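PDB 4HKT: inositol 2-dehydrogenase from Sinorhizobium meliloti, which oxidises myo-inositol to scyllo-inosose with NAD+ as the electron acceptor, the first step of myo-inositol degradation to acetyl-CoA. Local coordinates for residues V17-A28 against Y284-I292; I58-I69 against R82-E93. One frame throughout, in Å; residues are numbered along the deposited sequence.

In the fold
Both contacts are largely buried and tied to the parallel sheet of the NAD-binding Rossmann fold: contact 2 lies mostly within it, contact 1 in helices against it. Contact 2 closes the beta-alpha-beta unit of strands 66-69 and 89-93 with helix 76-85 between them. Contact 1 lies about 16 Å away, centre to centre, where helix 281-297 returns from far along the chain to pack on helix 13-24. The two meet through Phe-91, whose ring is touched by His-18 and Glu-287, and through a probable hydrogen bond from His-18 NE2 to Glu-93 OE2 (2.7 Å). Contact 1 is mainly apolar, with one bridging water; contact 2 adds backbone bonds, a lysine tethered to carbonyls and an outer salt bridge.

Contact 1 (V17-A28 against Y284-I292); sequences VHAKAVSGNADA and YANEIESFI. With NA (sodium ion), chain C; EDO (1,2-ethanediol), chain V.
His-18 and Tyr-284 form an offset edge-to-face pair, the phenol turning its edge toward the imidazole face with the planes at 76°. At the imidazole edge, His-18 CE1 lies 3.2 Å from Glu-287 OE1, near the ring plane, while NE2 is hydrogen-bonded to Glu-93 OE2. Ala-21 rests its CB 3.8 Å from Ile-288 CG1, and its CA is 5.0 Å from the CA of Ala-285; the small side chain is consistent with this close approach. Segment 17-24 of the first Rossmann helix crosses segment 284-292 at -61°, the segment axes 8.7 Å apart at their closest. Beyond the end of helix 13-24, Asn-25 carries its CG opposite the backbone N (chi1 -177°), which sends the amide toward the other helix. Its OD1 accepts from Asp-27 N at 2.7 Å in an Asx turn, the donor standing above the carbonyl plane, and Ile-292 CD1 packs against OD1 and Ala-28 CB. Asn-25 ND2 reaches Ala-285 O through one water. An alanine here would lose the amide, and is likely to leave Asp-27 N without this acceptor and break the water bridge. The backbone oxygens of Ser-23, Asn-25 and Ala-28 bind a sodium ion around the same turn.

Contact 2 (I58-I69 against R82-E93); sequences IEAAADIDAVVI and RFARAGKAIFCE. With EDO (1,2-ethanediol), chain T.
Val-67 lies across the Phe-83 ring, its CB over one face and CG1 3.4 Å from CE1, at the tightly packed centre of the contact. Here strands 66-69 and 89-93 run parallel, joined by bonds such as Val-67 N to Ala-89 O, with helix 76-85 as the crossover of a Rossmann beta-alpha-beta unit. On the face with Val-67, Ile-69 CD1 rests 3.6 Å from Ile-90 CG2; on the other, Val-68 and Phe-91 lie side by side. Lys-88 threads past Ile-64, its chain bent at CB-CG (chi2 70°). Hydrogen bonds then run from Lys-88 NZ to Glu-59 O (2.8 Å) and from Lys-88 NZ to Ala-61 O (2.7 Å), at the end of helix 55-60. The outer side is polar and nearer solvent. Arg-82 grips Glu-59 side-on, NH2 to OE1 at 2.7 Å and a longer NE to OE2 at 3.2 Å. Both bonds are almost straight and lie in the guanidinium plane but come from above the carboxylate, the two planes being 55° apart. A water joins Glu-59 OE2 to Arg-82 O, and Asp-56 gives NH2 a second acidic partner. The buried ammonium, held by two backbone oxygens, probably draws further stabilisation from the negative end of the helix dipole.

Contact 1 (V17-A28 against Y284-I292)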
# COMPACT_ATOMS: atom_id res chain seq x y z
N VAL B 17 -8.95 -30.00 5.53
CA VAL B 17 -8.27 -28.86 6.12
C VAL B 17 -7.98 -29.14 7.59
O VAL B 17 -6.89 -28.82 8.10
CB VAL B 17 -9.12 -27.59 5.97
CG1 VAL B 17 -8.66 -26.52 6.92
CG2 VAL B 17 -9.09 -27.08 4.52
N HIS B 18 -8.95 -29.73 8.29
CA HIS B 18 -8.74 -30.14 9.69
C HIS B 18 -7.78 -31.32 9.85
O HIS B 18 -7.03 -31.36 10.80
CB HIS B 18 -10.07 -30.45 10.36
CG HIS B 18 -10.90 -29.23 10.57
ND1 HIS B 18 -10.52 -28.23 11.44
CD2 HIS B 18 -12.04 -28.82 9.99
CE1 HIS B 18 -11.42 -27.27 11.41
NE2 HIS B 18 -12.35 -27.60 10.53
N ALA B 19 -7.83 -32.26 8.93
CA ALA B 19 -6.85 -33.33 8.91
C ALA B 19 -5.44 -32.74 8.91
O ALA B 19 -4.58 -33.12 9.73
CB ALA B 19 -7.07 -34.19 7.66
N LYS B 20 -5.22 -31.79 8.00
CA LYS B 20 -3.92 -31.10 7.90
C LYS B 20 -3.56 -30.40 9.20
O LYS B 20 -2.41 -30.48 9.64
CB LYS B 20 -3.92 -30.08 6.75
CG LYS B 20 -2.64 -29.24 6.69
CD LYS B 20 -2.50 -28.45 5.39
CE LYS B 20 -1.03 -28.06 5.20
NZ LYS B 20 -0.80 -27.06 4.11
N ALA B 21 -4.52 -29.71 9.81
CA ALA B 21 -4.20 -28.93 11.02
C ALA B 21 -3.94 -29.85 12.21
O ALA B 21 -3.10 -29.56 13.04
CB ALA B 21 -5.31 -27.94 11.33
N VAL B 22 -4.70 -30.94 12.31
CA VAL B 22 -4.52 -31.90 13.41
C VAL B 22 -3.17 -32.56 13.24
O VAL B 22 -2.39 -32.64 14.20
CB VAL B 22 -5.59 -32.99 13.41
CG1 VAL B 22 -5.18 -34.16 14.29
CG2 VAL B 22 -6.91 -32.41 13.90
N SER B 23 -2.90 -33.00 12.02
CA SER B 23 -1.62 -33.60 11.67
C SER B 23 -0.47 -32.67 12.04
O SER B 23 0.49 -33.10 12.69
CB SER B 23 -1.56 -33.92 10.17
OG SER B 23 -0.27 -34.38 9.82
N GLY B 24 -0.59 -31.41 11.65
CA GLY B 24 0.48 -30.43 11.83
C GLY B 24 0.77 -30.10 13.28
O GLY B 24 1.84 -29.61 13.60
N ASN B 25 -0.19 -30.35 14.16
CA ASN B 25 -0.02 -30.02 15.56
C ASN B 25 0.80 -31.09 16.30
O ASN B 25 0.64 -32.30 16.08
CB ASN B 25 -1.37 -29.79 16.25
CG ASN B 25 -1.22 -29.37 17.71
OD1 ASN B 25 -0.99 -30.21 18.58
ND2 ASN B 25 -1.38 -28.08 17.98
N ALA B 26 1.67 -30.61 17.18
CA ALA B 26 2.64 -31.44 17.87
C ALA B 26 1.99 -32.27 18.96
O ALA B 26 2.40 -33.40 19.20
CB ALA B 26 3.74 -30.57 18.46
N ASP B 27 0.97 -31.71 19.62
CA ASP B 27 0.29 -32.40 20.72
C ASP B 27 -0.85 -33.33 20.32
O ASP B 27 -1.54 -33.86 21.18
CB ASP B 27 -0.22 -31.38 21.73
CG ASP B 27 0.90 -30.63 22.40
OD1 ASP B 27 1.90 -31.27 22.78
OD2 ASP B 27 0.78 -29.39 22.54
N ALA B 28 -1.03 -33.57 19.02
CA ALA B 28 -2.21 -34.29 18.56
C ALA B 28 -1.86 -35.35 17.56
O ALA B 28 -0.90 -35.19 16.81
CB ALA B 28 -3.18 -33.31 17.91
N TYR B 284 -6.70 -22.30 11.04
CA TYR B 284 -7.01 -23.70 11.38
C TYR B 284 -5.95 -24.33 12.32
O TYR B 284 -6.32 -25.07 13.22
CB TYR B 284 -7.18 -24.55 10.14
CG TYR B 284 -8.35 -24.12 9.27
CD1 TYR B 284 -9.65 -24.14 9.77
CD2 TYR B 284 -8.15 -23.69 7.96
CE1 TYR B 284 -10.73 -23.72 8.98
CE2 TYR B 284 -9.22 -23.28 7.17
CZ TYR B 284 -10.49 -23.31 7.68
OH TYR B 284 -11.54 -22.93 6.88
N ALA B 285 -4.67 -24.00 12.16
CA ALA B 285 -3.66 -24.47 13.11
C ALA B 285 -3.91 -23.92 14.51
O ALA B 285 -3.86 -24.67 15.49
CB ALA B 285 -2.25 -24.11 12.64
N ASN B 286 -4.20 -22.62 14.60
CA ASN B 286 -4.35 -21.96 15.87
C ASN B 286 -5.58 -22.48 16.60
O ASN B 286 -5.62 -22.58 17.84
CB ASN B 286 -4.49 -20.44 15.66
CG ASN B 286 -3.18 -19.77 15.30
OD1 ASN B 286 -2.09 -20.34 15.47
ND2 ASN B 286 -3.26 -18.52 14.81
N GLU B 287 -6.62 -22.75 15.81
CA GLU B 287 -7.89 -23.23 16.31
C GLU B 287 -7.75 -24.61 16.98
O GLU B 287 -8.21 -24.80 18.10
CB GLU B 287 -8.82 -23.32 15.10
CG GLU B 287 -10.18 -23.94 15.28
CD GLU B 287 -10.94 -23.92 13.96
OE1 GLU B 287 -10.52 -24.60 13.01
OE2 GLU B 287 -11.93 -23.19 13.84
N ILE B 288 -7.10 -25.53 16.30
CA ILE B 288 -6.81 -26.86 16.86
C ILE B 288 -5.95 -26.67 18.11
O ILE B 288 -6.23 -27.25 19.17
CB ILE B 288 -6.14 -27.81 15.86
CG1 ILE B 288 -7.09 -28.11 14.68
CG2 ILE B 288 -5.73 -29.13 16.52
CD1 ILE B 288 -8.42 -28.75 15.03
N GLU B 289 -4.96 -25.78 18.02
CA GLU B 289 -4.12 -25.48 19.18
C GLU B 289 -4.94 -25.01 20.36
O GLU B 289 -4.77 -25.50 21.47
CB GLU B 289 -3.04 -24.46 18.82
CG GLU B 289 -2.07 -24.12 19.94
CD GLU B 289 -1.11 -23.00 19.53
OE1 GLU B 289 -0.64 -22.97 18.37
OE2 GLU B 289 -0.86 -22.11 20.37
N SER B 290 -5.83 -24.06 20.13
CA SER B 290 -6.72 -23.58 21.20
C SER B 290 -7.65 -24.70 21.73
O SER B 290 -7.95 -24.77 22.92
CB SER B 290 -7.54 -22.41 20.68
OG SER B 290 -8.38 -21.95 21.69
N PHE B 291 -8.08 -25.57 20.85
CA PHE B 291 -8.99 -26.66 21.25
C PHE B 291 -8.26 -27.60 22.22
O PHE B 291 -8.76 -27.96 23.27
CB PHE B 291 -9.43 -27.41 20.00
CG PHE B 291 -10.38 -28.52 20.25
CD1 PHE B 291 -11.52 -28.32 21.00
CD2 PHE B 291 -10.18 -29.75 19.68
CE1 PHE B 291 -12.42 -29.35 21.22
CE2 PHE B 291 -11.06 -30.78 19.92
CZ PHE B 291 -12.19 -30.57 20.67
N ILE B 292 -7.04 -27.94 21.86
CA ILE B 292 -6.19 -28.77 22.71
C ILE B 292 -5.91 -28.11 24.05
O ILE B 292 -5.91 -28.76 25.10
CB ILE B 292 -4.91 -29.13 21.96
CG1 ILE B 292 -5.27 -30.08 20.83
CG2 ILE B 292 -3.88 -29.72 22.89
CD1 ILE B 292 -4.19 -30.28 19.81
NA NA C . 0.15 -34.37 14.83
C1 EDO V . -3.63 -20.53 19.28
O1 EDO V . -4.10 -21.66 19.98
C2 EDO V . -4.69 -19.46 19.40
O2 EDO V . -4.33 -18.33 18.61
O HOH W 1 -1.70 -26.46 15.81

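Contact 2 (I58-I69 against R82-E93)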
# COMPACT_ATOMS: atom_id res chain seq x y z
N ILE B 58 -15.84 -44.98 16.26
CA ILE B 58 -15.21 -43.80 16.87
C ILE B 58 -15.93 -43.41 18.15
O ILE B 58 -15.29 -43.16 19.17
CB ILE B 58 -15.07 -42.65 15.85
CG1 ILE B 58 -14.06 -43.04 14.77
CG2 ILE B 58 -14.62 -41.36 16.53
CD1 ILE B 58 -14.20 -42.27 13.46
N GLU B 59 -17.26 -43.40 18.14
CA GLU B 59 -18.05 -43.19 19.37
C GLU B 59 -17.66 -44.13 20.53
O GLU B 59 -17.46 -43.68 21.68
CB GLU B 59 -19.53 -43.34 19.06
CG GLU B 59 -20.52 -42.94 20.16
CD GLU B 59 -21.96 -43.16 19.72
OE1 GLU B 59 -22.18 -43.99 18.81
OE2 GLU B 59 -22.89 -42.52 20.26
N ALA B 60 -17.56 -45.43 20.25
CA ALA B 60 -17.27 -46.42 21.31
C ALA B 60 -15.79 -46.51 21.68
O ALA B 60 -15.47 -47.00 22.76
CB ALA B 60 -17.78 -47.81 20.90
N ALA B 61 -14.91 -46.00 20.82
CA ALA B 61 -13.45 -46.17 21.00
C ALA B 61 -12.85 -45.55 22.25
O ALA B 61 -12.98 -44.35 22.49
CB ALA B 61 -12.70 -45.66 19.78
N ALA B 62 -12.15 -46.38 23.00
CA ALA B 62 -11.34 -45.92 24.14
C ALA B 62 -10.12 -45.12 23.70
O ALA B 62 -9.62 -44.27 24.44
CB ALA B 62 -10.90 -47.13 24.97
N ASP B 63 -9.63 -45.37 22.49
CA ASP B 63 -8.46 -44.67 21.98
C ASP B 63 -8.79 -43.38 21.17
O ASP B 63 -8.03 -42.99 20.27
CB ASP B 63 -7.62 -45.62 21.14
CG ASP B 63 -8.25 -45.95 19.83
OD1 ASP B 63 -9.51 -45.93 19.73
OD2 ASP B 63 -7.49 -46.24 18.89
N ILE B 64 -9.92 -42.75 21.48
CA ILE B 64 -10.26 -41.44 20.92
C ILE B 64 -10.58 -40.49 22.08
O ILE B 64 -11.41 -40.81 22.93
CB ILE B 64 -11.46 -41.55 19.95
CG1 ILE B 64 -11.14 -42.45 18.77
CG2 ILE B 64 -11.86 -40.17 19.46
CD1 ILE B 64 -10.07 -41.95 17.81
N ASP B 65 -9.90 -39.36 22.13
CA ASP B 65 -10.11 -38.32 23.14
C ASP B 65 -11.08 -37.21 22.65
O ASP B 65 -11.76 -36.57 23.43
CB ASP B 65 -8.78 -37.67 23.51
CG ASP B 65 -7.71 -38.69 23.98
OD1 ASP B 65 -8.01 -39.47 24.91
OD2 ASP B 65 -6.58 -38.69 23.43
N ALA B 66 -11.09 -36.98 21.35
CA ALA B 66 -11.69 -35.80 20.79
C ALA B 66 -12.12 -36.11 19.38
O ALA B 66 -11.45 -36.91 18.70
CB ALA B 66 -10.68 -34.67 20.79
N VAL B 67 -13.22 -35.49 18.95
CA VAL B 67 -13.69 -35.59 17.57
C VAL B 67 -13.78 -34.24 16.89
O VAL B 67 -14.04 -33.22 17.54
CB VAL B 67 -15.08 -36.28 17.43
CG1 VAL B 67 -14.94 -37.74 17.76
CG2 VAL B 67 -16.14 -35.64 18.30
N VAL B 68 -13.56 -34.26 15.58
CA VAL B 68 -13.74 -33.12 14.71
C VAL B 68 -14.89 -33.51 13.79
O VAL B 68 -14.78 -34.48 13.04
CB VAL B 68 -12.46 -32.83 13.91
CG1 VAL B 68 -12.73 -31.80 12.84
CG2 VAL B 68 -11.36 -32.35 14.86
N ILE B 69 -15.98 -32.76 13.86
CA ILE B 69 -17.17 -33.07 13.07
C ILE B 69 -17.23 -32.12 11.86
O ILE B 69 -17.45 -30.89 12.00
CB ILE B 69 -18.46 -32.96 13.90
CG1 ILE B 69 -18.39 -33.84 15.14
CG2 ILE B 69 -19.67 -33.28 13.02
CD1 ILE B 69 -19.47 -33.56 16.18
N ARG B 82 -24.27 -37.15 20.84
CA ARG B 82 -23.71 -38.49 20.96
C ARG B 82 -22.27 -38.47 21.53
O ARG B 82 -21.92 -39.24 22.45
CB ARG B 82 -23.70 -39.18 19.62
CG ARG B 82 -25.03 -39.74 19.13
CD ARG B 82 -24.93 -40.14 17.67
NE ARG B 82 -24.12 -41.34 17.54
CZ ARG B 82 -23.86 -41.99 16.42
NH1 ARG B 82 -24.32 -41.58 15.25
NH2 ARG B 82 -23.11 -43.09 16.47
N PHE B 83 -21.43 -37.57 21.00
CA PHE B 83 -20.05 -37.58 21.45
C PHE B 83 -19.90 -36.95 22.82
O PHE B 83 -19.01 -37.36 23.60
CB PHE B 83 -19.11 -37.04 20.36
CG PHE B 83 -18.84 -38.03 19.28
CD1 PHE B 83 -17.75 -38.89 19.37
CD2 PHE B 83 -19.71 -38.18 18.22
CE1 PHE B 83 -17.52 -39.84 18.39
CE2 PHE B 83 -19.46 -39.11 17.23
CZ PHE B 83 -18.37 -39.95 17.32
N ALA B 84 -20.80 -36.02 23.15
CA ALA B 84 -20.88 -35.46 24.47
C ALA B 84 -21.18 -36.57 25.48
O ALA B 84 -20.48 -36.71 26.52
CB ALA B 84 -21.97 -34.41 24.57
N ARG B 85 -22.24 -37.33 25.21
CA ARG B 85 -22.58 -38.46 26.07
C ARG B 85 -21.50 -39.53 26.13
O ARG B 85 -21.35 -40.18 27.17
CB ARG B 85 -23.90 -39.07 25.64
CG ARG B 85 -25.05 -38.22 26.07
CD ARG B 85 -26.34 -38.72 25.46
NE ARG B 85 -27.46 -38.04 26.04
CZ ARG B 85 -28.37 -37.37 25.36
NH1 ARG B 85 -28.34 -37.32 24.04
NH2 ARG B 85 -29.31 -36.75 26.03
N ALA B 86 -20.75 -39.71 25.06
CA ALA B 86 -19.66 -40.66 25.07
C ALA B 86 -18.37 -40.17 25.74
O ALA B 86 -17.39 -40.92 25.82
CB ALA B 86 -19.35 -41.12 23.67
N GLY B 87 -18.35 -38.91 26.17
CA GLY B 87 -17.19 -38.34 26.86
C GLY B 87 -16.07 -37.85 25.96
O GLY B 87 -14.98 -37.63 26.43
N LYS B 88 -16.31 -37.67 24.66
CA LYS B 88 -15.28 -37.11 23.78
C LYS B 88 -15.36 -35.59 23.87
O LYS B 88 -16.44 -35.05 24.10
CB LYS B 88 -15.47 -37.55 22.33
CG LYS B 88 -14.80 -38.86 21.93
CD LYS B 88 -15.42 -40.08 22.56
CE LYS B 88 -14.80 -41.33 21.95
NZ LYS B 88 -15.06 -42.57 22.72
N ALA B 89 -14.22 -34.90 23.72
CA ALA B 89 -14.23 -33.46 23.45
C ALA B 89 -14.65 -33.30 21.99
O ALA B 89 -14.32 -34.13 21.15
CB ALA B 89 -12.86 -32.83 23.70
N ILE B 90 -15.33 -32.20 21.67
CA ILE B 90 -15.97 -32.04 20.36
C ILE B 90 -15.62 -30.68 19.74
O ILE B 90 -15.81 -29.61 20.33
CB ILE B 90 -17.50 -32.10 20.50
CG1 ILE B 90 -17.94 -33.37 21.20
CG2 ILE B 90 -18.18 -32.00 19.16
CD1 ILE B 90 -19.06 -33.11 22.19
N PHE B 91 -15.11 -30.76 18.54
CA PHE B 91 -14.98 -29.59 17.72
C PHE B 91 -15.98 -29.80 16.58
O PHE B 91 -15.88 -30.79 15.84
CB PHE B 91 -13.57 -29.46 17.15
CG PHE B 91 -13.44 -28.34 16.18
CD1 PHE B 91 -13.06 -27.08 16.61
CD2 PHE B 91 -13.78 -28.53 14.87
CE1 PHE B 91 -13.00 -26.02 15.71
CE2 PHE B 91 -13.74 -27.49 13.97
CZ PHE B 91 -13.35 -26.23 14.39
N CYS B 92 -16.90 -28.86 16.39
CA CYS B 92 -17.87 -28.99 15.33
C CYS B 92 -17.87 -27.83 14.35
O CYS B 92 -18.01 -26.70 14.76
CB CYS B 92 -19.27 -29.17 15.92
SG CYS B 92 -20.46 -29.73 14.69
N GLU B 93 -17.70 -28.11 13.06
CA GLU B 93 -17.88 -27.09 12.03
C GLU B 93 -19.28 -26.43 12.12
O GLU B 93 -20.26 -27.06 12.52
CB GLU B 93 -17.67 -27.66 10.65
CG GLU B 93 -16.22 -27.64 10.19
CD GLU B 93 -15.67 -26.22 10.01
OE1 GLU B 93 -16.44 -25.32 9.63
OE2 GLU B 93 -14.48 -26.02 10.31
C1 EDO T . -26.39 -39.88 22.73
O1 EDO T . -27.22 -39.01 21.98
C2 EDO T . -26.09 -41.13 21.96
O2 EDO T . -26.12 -42.19 22.86
O HOH W 2 -23.15 -41.58 22.66